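CrtC domain-containing protein (Fusarium vanettenii 77-13-4, PDB 7A0Q) probably hydrates the isoflavonoid phytoalexin kievitone, acting as a fungal lyase built from two lipocalin-like domains. Local coordinates at residues 276-287 and 298-309. Sequence-based numbering, arbitrary orientation.
Sequences SATGRVTYPLDW and KLSSYTEDQELV
E307 OE2 is met by two hydroxyls of the 276-287 segment, those of Y283 and S276. Y283 OH donates to it at 2.7 Å. The phenol arrives on the anti side, 29° out of the carboxylate plane. S276 OG also points at E307 OE2, but their 2.4 Å separation is too short to be taken at face value. The other oxygen, OE1, turns a syn lone pair to the backbone N of A277 at 2.9 Å, a nearly straight bond (166°). With CG anti to its own backbone N (chi1 -177°) and an extended chain beyond, E307 spans the gap between the two backbones; its carboxylate stands almost perpendicular to the Y283 ring and meets that ring at its edge. Y283 OH and A277 N thus hold the buried carboxylate in place. S276 OG also accepts from the backbone N of T278, an ST turn within the type I turn S276-G279, so the glutamate is tied to the bend where strand 259-275 passes into strand 282-291. V309 CG2 packs against A277 CB nearby.

At the other end the strands pair directly. W287 and L299 exchange two backbone bonds, and S301 N gives a third to L285 O, 2.9 Å away and almost straight. On one face S300 OG meets D286 OD1 at 2.7 Å, nearly along the C-O axis, while K298, bent along its chain, brings NZ to the same oxygen in a weak 3.5 Å salt bridge; R272 holds OD2. The W287 indole lies on the opposite face with L299. Residues 302-306 leave the strand pairing as a loop, and L285 CD1 reaches E304 CG at 3.7 Å. This is an antiparallel hairpin with an interrupted second strand, forming neighbouring staves of the eight-stranded lipocalin-like barrel.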
ATOM      1  N   SER A 276       4.614  -9.598  17.416  1.00 28.05           N
ATOM      2  CA  SER A 276       3.683 -10.295  16.541  1.00 25.66           C
ATOM      3  C   SER A 276       2.867 -11.320  17.315  1.00 26.36           C
ATOM      4  O   SER A 276       3.378 -12.003  18.207  1.00 26.62           O
ATOM      5  CB  SER A 276       4.447 -10.989  15.415  1.00 24.79           C
ATOM      6  OG  SER A 276       3.570 -11.758  14.615  1.00 24.92           O
ATOM      7  N   ALA A 277       1.589 -11.445  16.950  1.00 27.87           N
ATOM      8  CA  ALA A 277       0.763 -12.511  17.501  1.00 27.09           C
ATOM      9  C   ALA A 277       1.302 -13.893  17.153  1.00 30.23           C
ATOM     10  O   ALA A 277       0.958 -14.867  17.831  1.00 32.60           O
ATOM     11  CB  ALA A 277      -0.679 -12.376  17.001  1.00 26.25           C
ATOM     12  N   THR A 278       2.128 -14.008  16.110  1.00 27.92           N
ATOM     13  CA  THR A 278       2.713 -15.293  15.746  1.00 25.64           C
ATOM     14  C   THR A 278       3.825 -15.711  16.688  1.00 26.38           C
ATOM     15  O   THR A 278       4.239 -16.873  16.647  1.00 30.38           O
ATOM     16  CB  THR A 278       3.278 -15.258  14.325  1.00 27.43           C
ATOM     17  OG1 THR A 278       4.422 -14.395  14.299  1.00 26.99           O
ATOM     18  CG2 THR A 278       2.229 -14.765  13.316  1.00 26.80           C
ATOM     19  N   GLY A 279       4.314 -14.795  17.516  1.00 27.13           N
ATOM     20  CA  GLY A 279       5.458 -15.047  18.361  1.00 31.38           C
ATOM     21  C   GLY A 279       6.793 -15.012  17.654  1.00 37.12           C
ATOM     22  O   GLY A 279       7.819 -15.276  18.293  1.00 37.50           O
ATOM     23  N   ARG A 280       6.823 -14.675  16.363  1.00 28.32           N
ATOM     24  CA  ARG A 280       8.021 -14.886  15.561  1.00 29.91           C
ATOM     25  C   ARG A 280       8.885 -13.650  15.391  1.00 31.80           C
ATOM     26  O   ARG A 280      10.050 -13.786  15.005  1.00 29.36           O
ATOM     27  CB  ARG A 280       7.644 -15.409  14.170  1.00 33.30           C
ATOM     28  CG  ARG A 280       6.830 -16.672  14.192  1.00 34.35           C
ATOM     29  CD  ARG A 280       7.704 -17.884  14.443  1.00 38.52           C
ATOM     30  NE  ARG A 280       7.035 -19.104  14.010  1.00 46.27           N
ATOM     31  CZ  ARG A 280       7.609 -20.302  13.984  1.00 52.97           C
ATOM     32  NH1 ARG A 280       8.869 -20.440  14.373  1.00 51.97           N
ATOM     33  NH2 ARG A 280       6.922 -21.362  13.574  1.00 59.15           N
ATOM     34  N   VAL A 281       8.362 -12.454  15.653  1.00 26.21           N
ATOM     35  CA  VAL A 281       9.097 -11.238  15.329  1.00 31.25           C
ATOM     36  C   VAL A 281       8.571 -10.092  16.179  1.00 24.82           C
ATOM     37  O   VAL A 281       7.399 -10.071  16.569  1.00 28.22           O
ATOM     38  CB  VAL A 281       9.000 -10.929  13.812  1.00 38.11           C
ATOM     39  CG1 VAL A 281       7.578 -10.564  13.424  1.00 29.59           C
ATOM     40  CG2 VAL A 281       9.976  -9.833  13.421  1.00 40.10           C
ATOM     41  N   THR A 282       9.452  -9.137  16.472  1.00 30.12           N
ATOM     42  CA  THR A 282       9.133  -7.898  17.171  1.00 28.69           C
ATOM     43  C   THR A 282       9.215  -6.746  16.178  1.00 33.22           C
ATOM     44  O   THR A 282      10.287  -6.482  15.622  1.00 35.93           O
ATOM     45  CB  THR A 282      10.107  -7.651  18.322  1.00 38.78           C
ATOM     46  OG1 THR A 282      10.191  -8.826  19.135  1.00 44.36           O
ATOM     47  CG2 THR A 282       9.654  -6.475  19.164  1.00 34.17           C
ATOM     48  N   TYR A 283       8.095  -6.052  15.973  1.00 26.36           N
ATOM     49  CA  TYR A 283       8.118  -4.936  15.032  1.00 26.60           C
ATOM     50  C   TYR A 283       8.552  -3.648  15.729  1.00 28.19           C
ATOM     51  O   TYR A 283       8.077  -3.350  16.826  1.00 27.69           O
ATOM     52  CB  TYR A 283       6.739  -4.713  14.418  1.00 24.76           C
ATOM     53  CG  TYR A 283       6.146  -5.911  13.717  1.00 22.82           C
ATOM     54  CD1 TYR A 283       6.683  -6.384  12.525  1.00 26.43           C
ATOM     55  CD2 TYR A 283       5.035  -6.562  14.241  1.00 21.59           C
ATOM     56  CE1 TYR A 283       6.131  -7.479  11.881  1.00 23.38           C
ATOM     57  CE2 TYR A 283       4.484  -7.658  13.605  1.00 22.73           C
ATOM     58  CZ  TYR A 283       5.026  -8.107  12.424  1.00 22.57           C
ATOM     59  OH  TYR A 283       4.468  -9.194  11.799  1.00 21.94           O
ATOM     60  N   PRO A 284       9.428  -2.858  15.109  1.00 23.69           N
ATOM     61  CA  PRO A 284       9.635  -1.486  15.576  1.00 24.05           C
ATOM     62  C   PRO A 284       8.423  -0.632  15.237  1.00 22.82           C
ATOM     63  O   PRO A 284       7.657  -0.936  14.318  1.00 24.70           O
ATOM     64  CB  PRO A 284      10.869  -1.032  14.794  1.00 25.69           C
ATOM     65  CG  PRO A 284      10.763  -1.799  13.498  1.00 24.01           C
ATOM     66  CD  PRO A 284      10.136  -3.128  13.842  1.00 24.94           C
ATOM     67  N   LEU A 285       8.248   0.458  15.991  1.00 20.76           N
ATOM     68  CA  LEU A 285       7.084   1.324  15.823  1.00 23.69           C
ATOM     69  C   LEU A 285       7.447   2.776  15.525  1.00 20.85           C
ATOM     70  O   LEU A 285       6.554   3.621  15.457  1.00 24.11           O
ATOM     71  CB  LEU A 285       6.179   1.260  17.058  1.00 26.53           C
ATOM     72  CG  LEU A 285       5.428  -0.050  17.274  1.00 24.05           C
ATOM     73  CD1 LEU A 285       4.461   0.098  18.435  1.00 23.17           C
ATOM     74  CD2 LEU A 285       4.665  -0.474  16.010  1.00 21.91           C
ATOM     75  N   ASP A 286       8.728   3.088  15.343  1.00 21.45           N
ATOM     76  CA  ASP A 286       9.160   4.409  14.910  1.00 21.76           C
ATOM     77  C   ASP A 286      10.346   4.226  13.978  1.00 20.99           C
ATOM     78  O   ASP A 286      11.029   3.206  14.023  1.00 22.52           O
ATOM     79  CB  ASP A 286       9.549   5.314  16.095  1.00 24.17           C
ATOM     80  CG  ASP A 286       8.393   5.534  17.059  1.00 27.37           C
ATOM     81  OD1 ASP A 286       7.617   6.491  16.860  1.00 26.44           O
ATOM     82  OD2 ASP A 286       8.248   4.732  18.002  1.00 27.47           O
ATOM     83  N   TRP A 287      10.568   5.220  13.116  1.00 19.55           N
ATOM     84  CA  TRP A 287      11.612   5.131  12.101  1.00 23.86           C
ATOM     85  C   TRP A 287      12.173   6.515  11.818  1.00 18.63           C
ATOM     86  O   TRP A 287      11.516   7.539  12.033  1.00 20.66           O
ATOM     87  CB  TRP A 287      11.089   4.525  10.774  1.00 20.87           C
ATOM     88  CG  TRP A 287      10.485   3.168  10.912  1.00 21.92           C
ATOM     89  CD1 TRP A 287      11.094   1.968  10.687  1.00 20.27           C
ATOM     90  CD2 TRP A 287       9.147   2.869  11.314  1.00 20.43           C
ATOM     91  NE1 TRP A 287      10.219   0.940  10.939  1.00 21.23           N
ATOM     92  CE2 TRP A 287       9.015   1.467  11.324  1.00 18.04           C
ATOM     93  CE3 TRP A 287       8.046   3.654  11.668  1.00 18.34           C
ATOM     94  CZ2 TRP A 287       7.826   0.831  11.685  1.00 20.32           C
ATOM     95  CZ3 TRP A 287       6.867   3.021  12.020  1.00 18.76           C
ATOM     96  CH2 TRP A 287       6.768   1.621  12.024  1.00 17.94           C
ATOM     97  N   LYS A 298      10.920  11.752  10.462  1.00 22.28           N
ATOM     98  CA  LYS A 298      10.750  11.003  11.700  1.00 25.08           C
ATOM     99  C   LYS A 298       9.328  10.460  11.685  1.00 22.50           C
ATOM    100  O   LYS A 298       8.372  11.238  11.718  1.00 23.75           O
ATOM    101  CB  LYS A 298      10.986  11.906  12.915  1.00 28.18           C
ATOM    102  CG  LYS A 298      10.680  11.263  14.252  1.00 38.31           C
ATOM    103  CD  LYS A 298      11.605  10.091  14.555  1.00 41.97           C
ATOM    104  CE  LYS A 298      10.817   8.842  14.936  1.00 37.57           C
ATOM    105  NZ  LYS A 298       9.710   9.128  15.907  1.00 45.16           N
ATOM    106  N   LEU A 299       9.184   9.138  11.619  1.00 22.04           N
ATOM    107  CA  LEU A 299       7.895   8.504  11.373  1.00 22.89           C
ATOM    108  C   LEU A 299       7.482   7.650  12.567  1.00 23.14           C
ATOM    109  O   LEU A 299       8.322   7.016  13.212  1.00 20.95           O
ATOM    110  CB  LEU A 299       7.951   7.650  10.094  1.00 20.66           C
ATOM    111  CG  LEU A 299       8.652   8.301   8.892  1.00 21.22           C
ATOM    112  CD1 LEU A 299      10.123   7.863   8.740  1.00 22.46           C
ATOM    113  CD2 LEU A 299       7.858   8.048   7.598  1.00 21.34           C
ATOM    114  N   SER A 300       6.180   7.624  12.852  1.00 22.81           N
ATOM    115  CA  SER A 300       5.671   6.932  14.032  1.00 26.69           C
ATOM    116  C   SER A 300       4.394   6.185  13.698  1.00 22.16           C
ATOM    117  O   SER A 300       3.475   6.755  13.102  1.00 21.87           O
ATOM    118  CB  SER A 300       5.407   7.917  15.174  1.00 26.82           C
ATOM    119  OG  SER A 300       6.588   8.632  15.482  1.00 29.63           O
ATOM    120  N   SER A 301       4.332   4.921  14.098  1.00 21.24           N
ATOM    121  CA  SER A 301       3.100   4.170  13.925  1.00 21.19           C
ATOM    122  C   SER A 301       2.002   4.772  14.796  1.00 24.79           C
ATOM    123  O   SER A 301       2.238   5.156  15.947  1.00 26.22           O
ATOM    124  CB  SER A 301       3.319   2.699  14.263  1.00 22.30           C
ATOM    125  OG  SER A 301       2.153   1.943  13.977  1.00 23.99           O
ATOM    126  N   TYR A 302       0.796   4.860  14.232  1.00 22.23           N
ATOM    127  CA  TYR A 302      -0.312   5.553  14.892  1.00 24.05           C
ATOM    128  C   TYR A 302      -0.768   4.821  16.152  1.00 27.42           C
ATOM    129  O   TYR A 302      -1.141   5.455  17.148  1.00 26.03           O
ATOM    130  CB  TYR A 302      -1.469   5.686  13.907  1.00 21.63           C
ATOM    131  CG  TYR A 302      -2.566   6.653  14.294  1.00 20.70           C
ATOM    132  CD1 TYR A 302      -2.406   8.025  14.119  1.00 24.35           C
ATOM    133  CD2 TYR A 302      -3.776   6.191  14.791  1.00 25.27           C
ATOM    134  CE1 TYR A 302      -3.420   8.910  14.451  1.00 24.59           C
ATOM    135  CE2 TYR A 302      -4.790   7.064  15.123  1.00 24.38           C
ATOM    136  CZ  TYR A 302      -4.603   8.422  14.952  1.00 25.77           C
ATOM    137  OH  TYR A 302      -5.617   9.295  15.274  1.00 27.13           O
ATOM    138  N   THR A 303      -0.774   3.493  16.113  1.00 24.39           N
ATOM    139  CA  THR A 303      -1.136   2.670  17.255  1.00 27.49           C
ATOM    140  C   THR A 303      -0.388   1.349  17.137  1.00 28.44           C
ATOM    141  O   THR A 303       0.072   0.973  16.055  1.00 27.68           O
ATOM    142  CB  THR A 303      -2.654   2.459  17.339  1.00 28.66           C
ATOM    143  OG1 THR A 303      -2.990   1.943  18.632  1.00 28.86           O
ATOM    144  CG2 THR A 303      -3.134   1.481  16.266  1.00 23.97           C
ATOM    145  N   GLU A 304      -0.255   0.654  18.269  1.00 24.57           N
ATOM    146  CA  GLU A 304       0.677  -0.472  18.352  1.00 22.89           C
ATOM    147  C   GLU A 304       0.242  -1.638  17.469  1.00 24.10           C
ATOM    148  O   GLU A 304       1.011  -2.113  16.626  1.00 24.69           O
ATOM    149  CB  GLU A 304       0.827  -0.939  19.806  1.00 27.69           C
ATOM    150  CG  GLU A 304       1.550   0.032  20.727  1.00 29.22           C
ATOM    151  CD  GLU A 304       0.669   1.190  21.173  1.00 39.71           C
ATOM    152  OE1 GLU A 304      -0.551   1.153  20.909  1.00 36.15           O
ATOM    153  OE2 GLU A 304       1.197   2.135  21.796  1.00 46.85           O
ATOM    154  N   ASP A 305      -0.976  -2.138  17.670  1.00 24.18           N
ATOM    155  CA  ASP A 305      -1.456  -3.331  16.973  1.00 24.43           C
ATOM    156  C   ASP A 305      -2.057  -2.922  15.631  1.00 20.70           C
ATOM    157  O   ASP A 305      -3.167  -2.388  15.567  1.00 23.09           O
ATOM    158  CB  ASP A 305      -2.471  -4.077  17.833  1.00 25.70           C
ATOM    159  CG  ASP A 305      -3.038  -5.315  17.144  1.00 30.77           C
ATOM    160  OD1 ASP A 305      -2.518  -5.724  16.081  1.00 27.19           O
ATOM    161  OD2 ASP A 305      -4.014  -5.886  17.679  1.00 32.26           O
ATOM    162  N   GLN A 306      -1.317  -3.179  14.552  1.00 20.81           N
ATOM    163  CA  GLN A 306      -1.826  -3.051  13.183  1.00 22.09           C
ATOM    164  C   GLN A 306      -1.287  -4.196  12.334  1.00 20.76           C
ATOM    165  O   GLN A 306      -0.816  -4.007  11.209  1.00 20.96           O
ATOM    166  CB  GLN A 306      -1.463  -1.699  12.568  1.00 20.68           C
ATOM    167  CG  GLN A 306      -1.889  -0.491  13.394  1.00 21.10           C
ATOM    168  CD  GLN A 306      -1.687   0.818  12.663  1.00 21.35           C
ATOM    169  OE1 GLN A 306      -2.414   1.134  11.728  1.00 20.64           O
ATOM    170  NE2 GLN A 306      -0.677   1.582  13.075  1.00 20.16           N
ATOM    171  N   GLU A 307      -1.362  -5.416  12.873  1.00 19.49           N
ATOM    172  CA  GLU A 307      -0.796  -6.602  12.240  1.00 18.25           C
ATOM    173  C   GLU A 307      -1.886  -7.482  11.637  1.00 21.57           C
ATOM    174  O   GLU A 307      -2.813  -7.909  12.339  1.00 21.10           O
ATOM    175  CB  GLU A 307       0.023  -7.414  13.242  1.00 17.83           C
ATOM    176  CG  GLU A 307       0.683  -8.620  12.601  1.00 20.77           C
ATOM    177  CD  GLU A 307       1.338  -9.531  13.624  1.00 21.73           C
ATOM    178  OE1 GLU A 307       0.801  -9.648  14.749  1.00 25.69           O
ATOM    179  OE2 GLU A 307       2.382 -10.123  13.290  1.00 22.14           O
ATOM    180  N   LEU A 308      -1.761  -7.762  10.342  1.00 19.00           N
ATOM    181  CA  LEU A 308      -2.536  -8.808   9.689  1.00 19.58           C
ATOM    182  C   LEU A 308      -1.902 -10.149  10.031  1.00 22.30           C
ATOM    183  O   LEU A 308      -0.742 -10.389   9.684  1.00 19.95           O
ATOM    184  CB  LEU A 308      -2.547  -8.595   8.175  1.00 21.27           C
ATOM    185  CG  LEU A 308      -2.932  -7.199   7.675  1.00 21.15           C
ATOM    186  CD1 LEU A 308      -2.780  -7.087   6.172  1.00 23.27           C
ATOM    187  CD2 LEU A 308      -4.351  -6.918   8.056  1.00 21.43           C
ATOM    188  N   VAL A 309      -2.648 -11.022  10.704  1.00 23.34           N
ATOM    189  CA  VAL A 309      -2.089 -12.238  11.289  1.00 23.84           C
ATOM    190  C   VAL A 309      -2.427 -13.423  10.397  1.00 20.01           C
ATOM    191  O   VAL A 309      -3.589 -13.830  10.287  1.00 24.72           O
ATOM    192  CB  VAL A 309      -2.601 -12.469  12.712  1.00 20.64           C
ATOM    193  CG1 VAL A 309      -1.998 -13.756  13.262  1.00 25.39           C
ATOM    194  CG2 VAL A 309      -2.256 -11.286  13.590  1.00 21.05           C
TER